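Local coordinates for protein ketosynthase (Streptomyces sp. MSC090213JE08, PDB 6KXD) that probably catalyses condensation of a fatty acyl-ACP with malonyl-ACP, extending the chain in a type II polyketide synthase as part of a ketosynthase/chain length factor pair, at residues G76-Y81 with A197-R202; V109-G114 with G146-V151; I295-A300 with A383-V388; R326-K331 with G356-T361. All blocks are in the same frame, centred on the assembly; numbering follows the deposited sequence.

In the fold
The four contacts fall into two pairs on opposite sides of the chain's centre, one in each half of the thiolase-like fold. Interactions 1 and 2 have centres about 9 Å apart and meet on neighbouring strands of the mixed sheet, 191-198 and 105-110. Asp198 OD2 lies 2.7 Å from Thr112 N, and Ala197 O lies 2.8 Å from Thr111 OG1. Interactions 3 and 4 also have centres about 9 Å apart. Strands 297-299 and 326-328 run parallel there, and Ala300 N is 2.7 Å from Val328 O. The nearest atoms between the pairs, in interactions 2 and 4, are about 9 Å apart. Ketosynthases of this family generally form their active site between the two halves.

Interaction 1. Residues G76-Y81 with A197-R202; sequences GRAGQY and ADAVCR
The methyl of Ala199 rests against the first turn of helix 77-93. Its CB is 3.7 Å from Arg77 CB and also 3.7 Å from the backbone N of Ala78. Ala78 turns its own methyl to the same spot, with its CB 4.0 Å from Ala199 CB. Further back, Ala197 CB touches Ala78 O at 3.6 Å. Asp198, between the two alanines, points away from the helix. No hydrogen bond crosses; the contact is van der Waals packing, much of it by alanine methyls. The CA atoms of Ala78 and Asp198 are 4.6 Å apart.

The contact joins the start of helix 77-93 to the end of strand 191-198, part of the mixed sheet in the N-terminal half of the thiolase-like fold.

Tyr81 sets its CG beside the backbone N (chi1 -67°), which brings the ring to the strand end. There CD2 meets Asp198 O at 3.4 Å, edge on and near the ring plane. Arg77 O lies over one face of the same ring, toward the rim. The chain of Arg77 leaves with CG opposite the backbone N (chi1 -169°), passes the Ala199 methyl, and then bends at chi2 and chi3. This returns NH1 to Tyr81 OH, which it meets at 2.9 Å through a bent bond, tilted 27° from the guanidinium plane. Glu233 also bonds Tyr81 OH, and Phe61 meets the ring edge-to-face.

Asp198 OD1 accepts from Ala199 N at 3.2 Å through its anti lone pair, while OD2 takes the backbone N-H groups of Thr112, Asp113 and Gly339.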
loop_
_atom_site.group_PDB
_atom_site.type_symbol
_atom_site.label_atom_id
_atom_site.label_comp_id
_atom_site.label_asym_id
_atom_site.label_seq_id
_atom_site.Cartn_x
_atom_site.Cartn_y
_atom_site.Cartn_z
ATOM N N GLY A 76 1.660 5.268 16.018
ATOM C CA GLY A 76 2.196 4.160 16.703
ATOM C C GLY A 76 3.649 3.990 16.357
ATOM O O GLY A 76 4.268 4.814 15.685
ATOM N N ARG A 77 4.202 2.865 16.784
ATOM C CA ARG A 77 5.591 2.633 16.628
ATOM C C ARG A 77 6.005 2.641 15.150
ATOM O O ARG A 77 7.069 3.116 14.794
ATOM C CB ARG A 77 5.933 1.324 17.350
ATOM C CG ARG A 77 7.424 1.088 17.498
ATOM C CD ARG A 77 8.140 2.150 18.328
ATOM N NE ARG A 77 8.137 1.827 19.751
ATOM C CZ ARG A 77 9.162 1.331 20.443
ATOM N NH1 ARG A 77 10.306 1.022 19.855
ATOM N NH2 ARG A 77 9.027 1.153 21.745
ATOM N N ALA A 78 5.203 2.029 14.267
ATOM C CA ALA A 78 5.654 1.935 12.907
ATOM C C ALA A 78 5.788 3.350 12.316
ATOM O O ALA A 78 6.737 3.626 11.579
ATOM C CB ALA A 78 4.713 1.102 12.093
ATOM N N GLY A 79 4.802 4.187 12.619
ATOM C CA GLY A 79 4.774 5.589 12.160
ATOM C C GLY A 79 5.965 6.344 12.706
ATOM O O GLY A 79 6.629 7.060 12.008
ATOM N N GLN A 80 6.289 6.102 13.976
ATOM C CA GLN A 80 7.452 6.743 14.539
ATOM C C GLN A 80 8.701 6.301 13.794
ATOM O O GLN A 80 9.522 7.114 13.425
ATOM C CB GLN A 80 7.551 6.530 16.051
ATOM C CG GLN A 80 6.370 7.109 16.786
ATOM C CD GLN A 80 6.430 6.764 18.254
ATOM O OE1 GLN A 80 7.471 6.364 18.764
ATOM N NE2 GLN A 80 5.336 6.986 18.931
ATOM N N TYR A 81 8.834 5.001 13.506
ATOM C CA TYR A 81 9.992 4.600 12.794
ATOM C C TYR A 81 10.069 5.253 11.419
ATOM O O TYR A 81 11.173 5.650 10.951
ATOM C CB TYR A 81 10.019 3.090 12.602
ATOM C CG TYR A 81 10.176 2.256 13.840
ATOM C CD1 TYR A 81 10.721 2.762 15.009
ATOM C CD2 TYR A 81 9.866 0.904 13.818
ATOM C CE1 TYR A 81 10.873 1.966 16.129
ATOM C CE2 TYR A 81 10.041 0.094 14.928
ATOM C CZ TYR A 81 10.571 0.629 16.087
ATOM O OH TYR A 81 10.748 -0.105 17.220
ATOM N N ALA A 197 8.145 0.565 6.600
ATOM C CA ALA A 197 8.143 0.672 8.038
ATOM C C ALA A 197 7.194 -0.373 8.593
ATOM O O ALA A 197 6.128 -0.583 8.031
ATOM C CB ALA A 197 7.656 2.031 8.457
ATOM N N ASP A 198 7.577 -0.995 9.710
ATOM C CA ASP A 198 6.690 -1.817 10.439
ATOM C C ASP A 198 7.172 -1.925 11.886
ATOM O O ASP A 198 8.293 -1.557 12.177
ATOM C CB ASP A 198 6.636 -3.224 9.860
ATOM C CG ASP A 198 5.206 -3.597 9.551
ATOM O OD1 ASP A 198 4.349 -3.547 10.497
ATOM O OD2 ASP A 198 4.977 -3.834 8.368
ATOM N N ALA A 199 6.293 -2.406 12.749
ATOM C CA ALA A 199 6.599 -2.542 14.140
ATOM C C ALA A 199 6.226 -3.947 14.574
ATOM O O ALA A 199 5.165 -4.442 14.231
ATOM C CB ALA A 199 5.851 -1.518 14.937
ATOM N N VAL A 200 7.087 -4.525 15.418
ATOM C CA VAL A 200 6.812 -5.833 15.991
ATOM C C VAL A 200 5.464 -5.805 16.705
ATOM O O VAL A 200 5.082 -4.863 17.416
ATOM C CB VAL A 200 7.980 -6.297 16.884
ATOM C CG1 VAL A 200 7.559 -7.383 17.865
ATOM C CG2 VAL A 200 9.151 -6.740 16.031
ATOM N N CYS A 201 4.678 -6.851 16.469
ATOM C CA CYS A 201 3.394 -6.929 17.081
ATOM C C CYS A 201 3.019 -8.395 17.310
ATOM O O CYS A 201 3.571 -9.297 16.691
ATOM C CB CYS A 201 2.297 -6.257 16.265
ATOM S SG CYS A 201 2.184 -6.929 14.580
ATOM N N ARG A 202 2.039 -8.562 18.179
ATOM C CA ARG A 202 1.527 -9.866 18.512
ATOM C C ARG A 202 0.879 -10.504 17.270
ATOM O O ARG A 202 1.072 -11.691 17.023
ATOM C CB ARG A 202 0.564 -9.709 19.674
ATOM C CG ARG A 202 -0.191 -10.966 20.043
ATOM C CD ARG A 202 -1.218 -10.570 21.083
ATOM N NE ARG A 202 -1.864 -11.742 21.638
ATOM C CZ ARG A 202 -1.686 -12.191 22.869
ATOM N NH1 ARG A 202 -0.709 -11.719 23.628
ATOM N NH2 ARG A 202 -2.540 -13.068 23.354
#

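Interaction 2. Residues V109-G114 with G146-V151; sequences VGTTDG and GRLSTV
In the beta-alpha-beta connection from strand 105-110 to strand 161-166, Val109 of the first strand and Thr111 just beyond it meet Leu148 and Ser149 of helix 147-156. Leu148 has the largest share of the contact. Its CD1 presses on Thr111 CB at 3.4 Å, tighter than usual for two carbons, and lies 3.6 Å from Thr111 OG1. The two side chains cross at about a right angle. Val109 CG1 meets Leu148 CB at 4.2 Å, and Val109 CG2 lies 3.9 Å from Leu148 O. No donor reaches this buried carbonyl in the model.

The helix of the connection also holds to its second, parallel strand. Ser149 OG reaches back there and bonds Thr165 OG1, while Val109 CB packs 3.6 Å from the same Ser149 OG.

Thr111 places its hydroxyl opposite its own backbone N (chi1 -159°), facing the turn that follows. There OG1 accepts from Gly114 N at 3.0 Å, an ST motif, and it also bonds Ala197 O. A valine in place of Thr111 would probably leave the Gly114 amide and the Ala197 carbonyl without this mate and the turn less firmly fixed. Gly114 CA comes within 4.3 Å of Leu148 CD1.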
loop_
_atom_site.group_PDB
_atom_site.type_symbol
_atom_site.label_atom_id
_atom_site.label_comp_id
_atom_site.label_asym_id
_atom_site.label_seq_id
_atom_site.Cartn_x
_atom_site.Cartn_y
_atom_site.Cartn_z
ATOM N N VAL A 109 5.451 4.946 1.655
ATOM C CA VAL A 109 5.894 4.108 2.708
ATOM C C VAL A 109 5.149 2.788 2.573
ATOM O O VAL A 109 3.942 2.748 2.585
ATOM C CB VAL A 109 5.642 4.705 4.096
ATOM C CG1 VAL A 109 6.129 3.747 5.161
ATOM C CG2 VAL A 109 6.323 6.056 4.252
ATOM N N GLY A 110 5.918 1.719 2.524
ATOM C CA GLY A 110 5.374 0.387 2.510
ATOM C C GLY A 110 5.121 -0.097 3.915
ATOM O O GLY A 110 5.829 0.280 4.830
ATOM N N THR A 111 4.143 -0.980 4.093
ATOM C CA THR A 111 3.933 -1.615 5.367
ATOM C C THR A 111 3.216 -2.950 5.202
ATOM O O THR A 111 2.442 -3.128 4.261
ATOM C CB THR A 111 3.131 -0.739 6.335
ATOM O OG1 THR A 111 3.428 -1.260 7.628
ATOM C CG2 THR A 111 1.642 -0.778 6.137
ATOM N N THR A 112 3.456 -3.856 6.163
ATOM C CA THR A 112 2.679 -5.105 6.204
ATOM C C THR A 112 1.537 -4.953 7.192
ATOM O O THR A 112 0.408 -5.225 6.886
ATOM C CB THR A 112 3.586 -6.288 6.576
ATOM O OG1 THR A 112 4.599 -6.423 5.568
ATOM C CG2 THR A 112 2.811 -7.570 6.778
ATOM N N ASP A 113 1.908 -4.547 8.428
ATOM C CA ASP A 113 1.070 -4.619 9.611
ATOM C C ASP A 113 0.729 -3.235 10.146
ATOM O O ASP A 113 -0.278 -3.081 10.816
ATOM C CB ASP A 113 1.735 -5.439 10.714
ATOM C CG ASP A 113 1.856 -6.897 10.314
ATOM O OD1 ASP A 113 0.819 -7.452 9.875
ATOM O OD2 ASP A 113 2.985 -7.415 10.375
ATOM N N GLY A 114 1.464 -2.214 9.715
ATOM C CA GLY A 114 1.131 -0.880 10.208
ATOM C C GLY A 114 1.125 -0.879 11.726
ATOM O O GLY A 114 2.019 -1.497 12.341
ATOM N N GLY A 146 -2.552 4.538 6.042
ATOM C CA GLY A 146 -2.340 5.736 5.250
ATOM C C GLY A 146 -1.544 6.741 6.038
ATOM O O GLY A 146 -0.776 7.528 5.504
ATOM N N ARG A 147 -1.745 6.681 7.349
ATOM C CA ARG A 147 -1.086 7.619 8.227
ATOM C C ARG A 147 0.452 7.516 8.188
ATOM O O ARG A 147 1.125 8.507 8.400
ATOM C CB ARG A 147 -1.734 7.477 9.607
ATOM C CG ARG A 147 -1.053 8.322 10.664
ATOM C CD ARG A 147 -1.758 8.163 12.002
ATOM N NE ARG A 147 -3.042 8.806 11.921
ATOM C CZ ARG A 147 -3.416 9.863 12.600
ATOM N NH1 ARG A 147 -2.644 10.355 13.551
ATOM N NH2 ARG A 147 -4.610 10.368 12.353
ATOM N N LEU A 148 1.037 6.340 7.898
ATOM C CA LEU A 148 2.443 6.185 7.882
ATOM C C LEU A 148 3.110 7.143 6.906
ATOM O O LEU A 148 4.249 7.541 7.136
ATOM C CB LEU A 148 2.822 4.766 7.468
ATOM C CG LEU A 148 2.321 3.651 8.379
ATOM C CD1 LEU A 148 2.857 2.315 7.889
ATOM C CD2 LEU A 148 2.734 3.898 9.815
ATOM N N SER A 149 2.417 7.459 5.802
ATOM C CA SER A 149 2.924 8.343 4.785
ATOM C C SER A 149 2.664 9.790 5.139
ATOM O O SER A 149 3.561 10.598 5.002
ATOM C CB SER A 149 2.316 7.966 3.417
ATOM O OG SER A 149 3.084 6.900 2.916
ATOM N N THR A 150 1.454 10.071 5.588
ATOM C CA THR A 150 1.023 11.448 5.847
ATOM C C THR A 150 1.801 12.051 7.028
ATOM O O THR A 150 2.113 13.244 7.007
ATOM C CB THR A 150 -0.483 11.575 6.085
ATOM O OG1 THR A 150 -0.909 10.833 7.235
ATOM C CG2 THR A 150 -1.265 11.194 4.843
ATOM N N VAL A 151 2.150 11.252 8.046
ATOM C CA VAL A 151 2.872 11.848 9.192
ATOM C C VAL A 151 4.259 12.335 8.781
ATOM O O VAL A 151 4.770 13.226 9.440
ATOM C CB VAL A 151 3.001 10.918 10.404
ATOM C CG1 VAL A 151 1.682 10.744 11.109
ATOM C CG2 VAL A 151 3.645 9.599 10.007
#

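Interaction 3. Residues I295-A300 with A383-V388; sequences IDFISA and ADVRIV
Asp296 joins the loop before strand 297-299 to the residues leading into strand 387-394, its parallel neighbour in the mixed sheet of the thiolase-like fold.

Hydrogen bonds form the centre of the contact. Asp296 N gives a nearly straight bond to Ile387 O at 2.9 Å. CG of Asp296 lies beside this same backbone N (chi1 -65°), which turns the carboxylate to the amides of Arg386 and Ile387. OD2 accepts from Ile387 N at 2.9 Å, on its anti side. It also accepts from Arg386 N at 2.6 Å, but this donor comes from above, 40° out of the carboxylate plane. One oxygen is thus gripped by two consecutive amides.

Charges extend the contact outward. Asp296 OD1 forms a long salt bridge with Arg386 NH2 at 3.5 Å, arriving at the edge of the guanidinium. Arg386 NE lies 3.1 Å from Asp384 OD2. Asp384 OD2 is well out of the guanidinium plane, so charge alone links the pair. The arginine probably offsets both carboxylates near the surface.

Apolar groups fill the inner side. Val388 CG1 stands over one face of the Phe297 ring in a CH-pi contact, 3.6 Å from the ring centroid and 18° off the normal. Val385 CG1 approaches this ring obliquely, and helix 341-355 packs on both Phe297 and Val388. Phe297 holds CG between its backbone N and carbonyl carbon, which lays the ring along Val388. The other branch, Val388 CG2, reaches Phe297 CE1 at 3.4 Å. Beyond Asp296, Ile295 CD1 presses on Ile387 CG2 at 3.4 Å, a tight carbon pair.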
loop_
_atom_site.group_PDB
_atom_site.type_symbol
_atom_site.label_atom_id
_atom_site.label_comp_id
_atom_site.label_asym_id
_atom_site.label_seq_id
_atom_site.Cartn_x
_atom_site.Cartn_y
_atom_site.Cartn_z
ATOM N N ILE A 295 24.783 -8.360 -13.176
ATOM C CA ILE A 295 24.347 -8.335 -11.773
ATOM C C ILE A 295 25.457 -8.906 -10.879
ATOM O O ILE A 295 25.867 -10.055 -11.010
ATOM C CB ILE A 295 23.014 -9.078 -11.583
ATOM C CG1 ILE A 295 21.878 -8.424 -12.384
ATOM C CG2 ILE A 295 22.712 -9.212 -10.093
ATOM C CD1 ILE A 295 21.582 -6.981 -12.030
ATOM N N ASP A 296 25.913 -8.086 -9.927
ATOM C CA ASP A 296 27.008 -8.443 -9.041
ATOM C C ASP A 296 26.516 -9.336 -7.913
ATOM O O ASP A 296 27.182 -10.287 -7.571
ATOM C CB ASP A 296 27.727 -7.181 -8.576
ATOM C CG ASP A 296 28.371 -6.539 -9.788
ATOM O OD1 ASP A 296 29.018 -7.298 -10.551
ATOM O OD2 ASP A 296 28.131 -5.341 -10.028
ATOM N N PHE A 297 25.359 -9.020 -7.322
ATOM C CA PHE A 297 24.713 -9.952 -6.411
ATOM C C PHE A 297 23.207 -9.641 -6.345
ATOM O O PHE A 297 22.752 -8.582 -6.742
ATOM C CB PHE A 297 25.381 -9.975 -5.025
ATOM C CG PHE A 297 25.074 -8.817 -4.110
ATOM C CD1 PHE A 297 25.761 -7.622 -4.230
ATOM C CD2 PHE A 297 24.056 -8.902 -3.171
ATOM C CE1 PHE A 297 25.471 -6.554 -3.397
ATOM C CE2 PHE A 297 23.745 -7.826 -2.354
ATOM C CZ PHE A 297 24.474 -6.664 -2.447
ATOM N N ILE A 298 22.472 -10.641 -5.884
ATOM C CA ILE A 298 21.076 -10.548 -5.574
ATOM C C ILE A 298 20.968 -10.453 -4.067
ATOM O O ILE A 298 21.537 -11.295 -3.346
ATOM C CB ILE A 298 20.326 -11.772 -6.120
ATOM C CG1 ILE A 298 20.495 -11.879 -7.632
ATOM C CG2 ILE A 298 18.865 -11.749 -5.669
ATOM C CD1 ILE A 298 20.195 -13.246 -8.212
ATOM N N SER A 299 20.258 -9.424 -3.599
ATOM C CA SER A 299 19.719 -9.375 -2.258
ATOM C C SER A 299 18.363 -10.098 -2.301
ATOM O O SER A 299 17.368 -9.578 -2.857
ATOM C CB SER A 299 19.562 -7.949 -1.765
ATOM O OG SER A 299 18.801 -7.918 -0.562
ATOM N N ALA A 300 18.359 -11.320 -1.784
ATOM C CA ALA A 300 17.267 -12.241 -1.877
ATOM C C ALA A 300 16.154 -11.823 -0.919
ATOM O O ALA A 300 16.424 -11.204 0.088
ATOM C CB ALA A 300 17.735 -13.633 -1.569
ATOM N N ALA A 383 33.911 -6.570 -2.951
ATOM C CA ALA A 383 33.703 -6.816 -4.365
ATOM C C ALA A 383 33.536 -5.482 -5.080
ATOM O O ALA A 383 33.243 -4.481 -4.443
ATOM C CB ALA A 383 32.497 -7.701 -4.584
ATOM N N ASP A 384 33.680 -5.528 -6.402
ATOM C CA ASP A 384 33.423 -4.411 -7.260
ATOM C C ASP A 384 31.932 -4.462 -7.617
ATOM O O ASP A 384 31.546 -4.812 -8.735
ATOM C CB ASP A 384 34.333 -4.437 -8.487
ATOM C CG ASP A 384 33.969 -3.367 -9.502
ATOM O OD1 ASP A 384 33.809 -2.203 -9.086
ATOM O OD2 ASP A 384 33.804 -3.720 -10.685
ATOM N N VAL A 385 31.103 -4.149 -6.627
ATOM C CA VAL A 385 29.648 -4.218 -6.784
ATOM C C VAL A 385 29.184 -2.948 -7.499
ATOM O O VAL A 385 29.227 -1.850 -6.961
ATOM C CB VAL A 385 28.965 -4.428 -5.426
ATOM C CG1 VAL A 385 29.518 -5.640 -4.700
ATOM C CG2 VAL A 385 29.089 -3.218 -4.544
ATOM N N ARG A 386 28.759 -3.114 -8.751
ATOM C CA ARG A 386 28.301 -2.009 -9.572
ATOM C C ARG A 386 26.761 -2.044 -9.712
ATOM O O ARG A 386 26.162 -0.996 -9.808
ATOM C CB ARG A 386 28.993 -2.030 -10.942
ATOM C CG ARG A 386 30.509 -1.838 -10.910
ATOM C CD ARG A 386 31.183 -2.461 -12.128
ATOM N NE ARG A 386 31.056 -3.926 -12.161
ATOM C CZ ARG A 386 31.196 -4.692 -13.247
ATOM N NH1 ARG A 386 31.595 -4.158 -14.390
ATOM N NH2 ARG A 386 30.925 -5.988 -13.193
ATOM N N ILE A 387 26.161 -3.242 -9.767
ATOM C CA ILE A 387 24.730 -3.409 -10.048
ATOM C C ILE A 387 24.199 -4.511 -9.133
ATOM O O ILE A 387 24.798 -5.591 -9.028
ATOM C CB ILE A 387 24.488 -3.697 -11.548
ATOM C CG1 ILE A 387 25.106 -2.604 -12.431
ATOM C CG2 ILE A 387 22.999 -3.890 -11.838
ATOM C CD1 ILE A 387 24.849 -2.768 -13.915
ATOM N N VAL A 388 23.086 -4.221 -8.443
ATOM C CA VAL A 388 22.550 -5.125 -7.461
ATOM C C VAL A 388 21.036 -5.264 -7.680
ATOM O O VAL A 388 20.368 -4.323 -8.030
ATOM C CB VAL A 388 22.866 -4.664 -6.031
ATOM C CG1 VAL A 388 22.338 -5.646 -5.004
ATOM C CG2 VAL A 388 24.351 -4.420 -5.823
#

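Interaction 4. Residues R326-K331 with G356-T361; sequences RTVAVK and GFIPPT
Ile358 lays its CD1 over the middle of one face of the Arg326 guanidinium, 3.5 Å from CZ. The two side chains cross at about a right angle. The other branch of Ile358, CG2, meets Val328 CG1 at 3.6 Å. Val328 turns CG1 opposite its carbonyl carbon (chi1 -48°), which places this methyl between Ile358 and Pro359 O. That carbonyl oxygen lies 3.5 Å from Val328 CB. It is buried and has no polar partner in the model. The ring of Pro359 fills in beside it, with CG 4.2 Å from Val328 CG2 and 4.3 Å from Val330 CG2.

Thr361 supplies the one hydrogen bond across the contact. Its OG1 accepts from Ala329 N at 3.0 Å (152° at the hydrogen) and also bonds Val375 O. The methyl CG2 packs on Ala329 CB at 4.0 Å. A valine in place of Thr361 would probably leave the Ala329 amide and the Val375 carbonyl without their shared partner.

The touching parts, 326-330 and 358-361, run 68° apart, and side chains rather than strand ladder bonds join them. The contact ties strand 326-328 and the residues after it to strand 357-358 and the Pro359-Thr361 loop that follows, in the C-terminal half of the thiolase-like fold.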
loop_
_atom_site.group_PDB
_atom_site.type_symbol
_atom_site.label_atom_id
_atom_site.label_comp_id
_atom_site.label_asym_id
_atom_site.label_seq_id
_atom_site.Cartn_x
_atom_site.Cartn_y
_atom_site.Cartn_z
ATOM N N ARG A 326 25.993 -14.283 -6.815
ATOM C CA ARG A 326 25.918 -14.472 -5.395
ATOM C C ARG A 326 24.570 -13.937 -4.908
ATOM O O ARG A 326 24.155 -12.879 -5.335
ATOM C CB ARG A 326 27.067 -13.743 -4.695
ATOM C CG ARG A 326 28.381 -14.506 -4.787
ATOM C CD ARG A 326 29.589 -13.685 -4.410
ATOM N NE ARG A 326 29.922 -12.700 -5.419
ATOM C CZ ARG A 326 31.045 -11.990 -5.411
ATOM N NH1 ARG A 326 31.959 -12.237 -4.486
ATOM N NH2 ARG A 326 31.247 -11.042 -6.314
ATOM N N THR A 327 23.936 -14.690 -4.021
ATOM C CA THR A 327 22.597 -14.459 -3.592
ATOM C C THR A 327 22.600 -14.512 -2.063
ATOM O O THR A 327 22.735 -15.547 -1.465
ATOM C CB THR A 327 21.639 -15.464 -4.252
ATOM O OG1 THR A 327 21.678 -15.241 -5.659
ATOM C CG2 THR A 327 20.227 -15.370 -3.716
ATOM N N VAL A 328 22.382 -13.355 -1.451
ATOM C CA VAL A 328 22.482 -13.180 -0.037
ATOM C C VAL A 328 21.128 -12.767 0.541
ATOM O O VAL A 328 20.296 -12.177 -0.158
ATOM C CB VAL A 328 23.552 -12.123 0.286
ATOM C CG1 VAL A 328 24.828 -12.395 -0.488
ATOM C CG2 VAL A 328 23.076 -10.700 0.037
ATOM N N ALA A 329 20.954 -13.070 1.824
ATOM C CA ALA A 329 19.720 -12.859 2.561
ATOM C C ALA A 329 19.987 -11.991 3.804
ATOM O O ALA A 329 20.292 -12.479 4.870
ATOM C CB ALA A 329 19.092 -14.178 2.909
ATOM N N VAL A 330 19.733 -10.685 3.655
ATOM C CA VAL A 330 19.822 -9.660 4.709
ATOM C C VAL A 330 18.944 -10.000 5.909
ATOM O O VAL A 330 19.271 -9.637 7.042
ATOM C CB VAL A 330 19.469 -8.284 4.099
ATOM C CG1 VAL A 330 19.304 -7.190 5.145
ATOM C CG2 VAL A 330 20.505 -7.878 3.070
ATOM N N LYS A 331 17.832 -10.724 5.694
ATOM C CA LYS A 331 16.951 -11.110 6.774
ATOM C C LYS A 331 17.635 -12.098 7.735
ATOM O O LYS A 331 17.132 -12.342 8.828
ATOM C CB LYS A 331 15.669 -11.757 6.238
ATOM C CG LYS A 331 14.758 -10.807 5.460
ATOM C CD LYS A 331 13.488 -11.462 5.011
ATOM C CE LYS A 331 12.585 -10.507 4.257
ATOM N NZ LYS A 331 13.208 -10.097 2.986
ATOM N N GLY A 356 31.415 -1.065 -1.743
ATOM C CA GLY A 356 32.098 -2.168 -2.409
ATOM C C GLY A 356 32.136 -3.405 -1.525
ATOM O O GLY A 356 33.166 -4.048 -1.388
ATOM N N PHE A 357 30.988 -3.755 -0.931
ATOM C CA PHE A 357 30.868 -5.001 -0.172
ATOM C C PHE A 357 29.553 -5.727 -0.480
ATOM O O PHE A 357 28.629 -5.167 -1.038
ATOM C CB PHE A 357 30.978 -4.741 1.322
ATOM C CG PHE A 357 29.735 -4.191 1.965
ATOM C CD1 PHE A 357 28.795 -5.040 2.528
ATOM C CD2 PHE A 357 29.537 -2.826 2.053
ATOM C CE1 PHE A 357 27.669 -4.526 3.147
ATOM C CE2 PHE A 357 28.418 -2.315 2.691
ATOM C CZ PHE A 357 27.478 -3.168 3.217
ATOM N N ILE A 358 29.521 -7.001 -0.091
ATOM C CA ILE A 358 28.368 -7.836 -0.200
ATOM C C ILE A 358 28.080 -8.348 1.197
ATOM O O ILE A 358 28.915 -9.031 1.805
ATOM C CB ILE A 358 28.563 -8.991 -1.196
ATOM C CG1 ILE A 358 28.918 -8.508 -2.597
ATOM C CG2 ILE A 358 27.314 -9.864 -1.216
ATOM C CD1 ILE A 358 29.231 -9.647 -3.530
ATOM N N PRO A 359 26.904 -8.002 1.769
ATOM C CA PRO A 359 26.597 -8.353 3.139
ATOM C C PRO A 359 26.340 -9.846 3.172
ATOM O O PRO A 359 25.938 -10.419 2.153
ATOM C CB PRO A 359 25.338 -7.546 3.459
ATOM C CG PRO A 359 24.663 -7.386 2.120
ATOM C CD PRO A 359 25.804 -7.262 1.132
ATOM N N PRO A 360 26.555 -10.489 4.338
ATOM C CA PRO A 360 26.482 -11.945 4.436
ATOM C C PRO A 360 25.090 -12.508 4.711
ATOM O O PRO A 360 24.249 -11.836 5.334
ATOM C CB PRO A 360 27.330 -12.278 5.673
ATOM C CG PRO A 360 27.210 -11.037 6.540
ATOM C CD PRO A 360 26.958 -9.864 5.607
ATOM N N THR A 361 24.914 -13.771 4.304
ATOM C CA THR A 361 23.897 -14.631 4.854
ATOM C C THR A 361 24.494 -15.330 6.081
ATOM O O THR A 361 25.317 -16.254 5.931
ATOM C CB THR A 361 23.406 -15.651 3.819
ATOM O OG1 THR A 361 23.192 -14.977 2.583
ATOM C CG2 THR A 361 22.174 -16.390 4.291
#